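Local coordinates for protein uncharacterized HTH-type transcriptional regulator SAR2349 (PDB 4EM2) that probably binds DNA as a MarR-family transcriptional regulator and binds salicylate, at residues T79-I84 and K97-L102. Residues are numbered along the deposited sequence; the frame is centred on the assembly and turned at random.
Sequences TTLIEI and KTLKAL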
# COMPACT_ATOMS: atom_id res chain seq x y z
N THR A 79 -2.38 6.66 -14.52
CA THR A 79 -1.59 5.45 -14.72
C THR A 79 -2.46 4.36 -15.34
O THR A 79 -3.65 4.60 -15.65
CB THR A 79 -0.91 4.98 -13.41
OG1 THR A 79 0.05 3.94 -13.71
CG2 THR A 79 -1.95 4.44 -12.41
N THR A 80 -1.88 3.18 -15.58
CA THR A 80 -2.63 2.10 -16.24
C THR A 80 -2.52 0.76 -15.49
O THR A 80 -1.62 0.60 -14.70
CB THR A 80 -2.04 1.84 -17.66
OG1 THR A 80 -0.70 1.32 -17.49
CG2 THR A 80 -1.95 3.18 -18.48
N LEU A 81 -3.45 -0.15 -15.75
CA LEU A 81 -3.41 -1.47 -15.13
C LEU A 81 -2.02 -2.03 -15.34
O LEU A 81 -1.44 -2.59 -14.42
CB LEU A 81 -4.47 -2.40 -15.72
CG LEU A 81 -4.39 -3.91 -15.43
CD1 LEU A 81 -4.38 -4.15 -13.95
CD2 LEU A 81 -5.60 -4.63 -16.05
N ILE A 82 -1.46 -1.86 -16.54
CA ILE A 82 -0.09 -2.33 -16.84
C ILE A 82 0.96 -1.81 -15.86
O ILE A 82 1.72 -2.59 -15.25
CB ILE A 82 0.39 -1.86 -18.24
CG1 ILE A 82 -0.54 -2.40 -19.34
CG2 ILE A 82 1.84 -2.25 -18.46
CD1 ILE A 82 -0.99 -3.78 -19.14
N GLU A 83 1.04 -0.48 -15.71
CA GLU A 83 2.02 0.10 -14.81
C GLU A 83 1.76 -0.31 -13.40
O GLU A 83 2.69 -0.59 -12.67
CB GLU A 83 1.99 1.62 -14.83
CG GLU A 83 2.32 2.26 -16.19
CD GLU A 83 2.27 3.78 -16.13
OE1 GLU A 83 2.06 4.37 -15.03
OE2 GLU A 83 2.45 4.40 -17.18
N ILE A 84 0.49 -0.34 -13.00
CA ILE A 84 0.15 -0.70 -11.61
C ILE A 84 0.69 -2.11 -11.28
O ILE A 84 1.43 -2.29 -10.32
CB ILE A 84 -1.39 -0.66 -11.37
CG1 ILE A 84 -1.93 0.76 -11.51
CG2 ILE A 84 -1.69 -1.16 -9.94
CD1 ILE A 84 -3.42 0.81 -11.48
N LYS A 97 -9.09 -7.51 -10.91
CA LYS A 97 -10.17 -7.69 -9.94
C LYS A 97 -10.28 -6.57 -8.87
O LYS A 97 -11.36 -6.15 -8.50
CB LYS A 97 -10.00 -9.04 -9.22
CG LYS A 97 -10.97 -9.21 -8.06
CD LYS A 97 -11.21 -10.68 -7.71
CE LYS A 97 -12.18 -10.83 -6.53
NZ LYS A 97 -11.57 -10.63 -5.14
N THR A 98 -9.15 -6.12 -8.37
CA THR A 98 -9.14 -5.07 -7.32
C THR A 98 -9.56 -3.75 -7.95
O THR A 98 -10.31 -3.00 -7.37
CB THR A 98 -7.71 -4.95 -6.75
OG1 THR A 98 -7.34 -6.21 -6.20
CG2 THR A 98 -7.60 -3.87 -5.63
N LEU A 99 -9.05 -3.46 -9.16
CA LEU A 99 -9.41 -2.20 -9.83
C LEU A 99 -10.88 -2.19 -10.09
O LEU A 99 -11.57 -1.17 -9.90
CB LEU A 99 -8.69 -2.06 -11.15
CG LEU A 99 -7.29 -1.47 -11.04
CD1 LEU A 99 -6.57 -1.75 -12.36
CD2 LEU A 99 -7.31 0.07 -10.72
N LYS A 100 -11.38 -3.34 -10.54
CA LYS A 100 -12.79 -3.45 -10.83
C LYS A 100 -13.60 -3.06 -9.59
O LYS A 100 -14.62 -2.41 -9.69
CB LYS A 100 -13.16 -4.87 -11.26
CG LYS A 100 -12.70 -5.26 -12.66
CD LYS A 100 -13.44 -6.56 -13.12
CE LYS A 100 -14.96 -6.29 -13.12
NZ LYS A 100 -15.80 -7.31 -12.42
N ALA A 101 -13.15 -3.48 -8.41
CA ALA A 101 -13.89 -3.11 -7.20
C ALA A 101 -13.71 -1.60 -6.94
O ALA A 101 -14.66 -0.91 -6.60
CB ALA A 101 -13.41 -3.91 -6.02
N LEU A 102 -12.50 -1.08 -7.09
CA LEU A 102 -12.28 0.37 -6.90
C LEU A 102 -13.24 1.20 -7.82
O LEU A 102 -13.87 2.19 -7.36
CB LEU A 102 -10.85 0.72 -7.22
CG LEU A 102 -9.88 0.20 -6.12
CD1 LEU A 102 -8.43 0.42 -6.57
CD2 LEU A 102 -10.21 0.93 -4.78
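Leu99 reaches from helix 92-104 toward Leu81 and Ile84 on the first turn of helix 81-88, and this small apolar cluster joins the two helices of the helix-turn-helix in the MarR-type winged-helix domain, the second of them being the probable recognition helix. The two methyl groups of Leu99 face different partners most closely: CD1 lies 3.6 Å from CD1 of Leu81, while CD2 comes to 4.0 Å from CD1 of Ile84. Leu81 runs slantwise past Leu99; its CG is anti to the backbone N (chi1 166°), and although its CB does not aim at the other helix, CD1 comes up to it. Ile84 instead meets Leu99 end to end, with CG1 anti to its own carbonyl carbon (chi1 -65°) and the chain extended beyond, which carries CD1 out to the leucine. Ile69 and Ile73 of helix 64-76 pack on Ile84, Ile108 of the wing strand 108-110 covers Leu99, and Ala95 and Arg96 lie against Leu81; all three touching residues are buried. The turn bearing Leu81 and Ile84 starts at Thr80, its N-cap: OG1 of Thr80 accepts an almost straight hydrogen bond from Glu83 N, 3.1 Å long with an angle of 172° at the hydrogen.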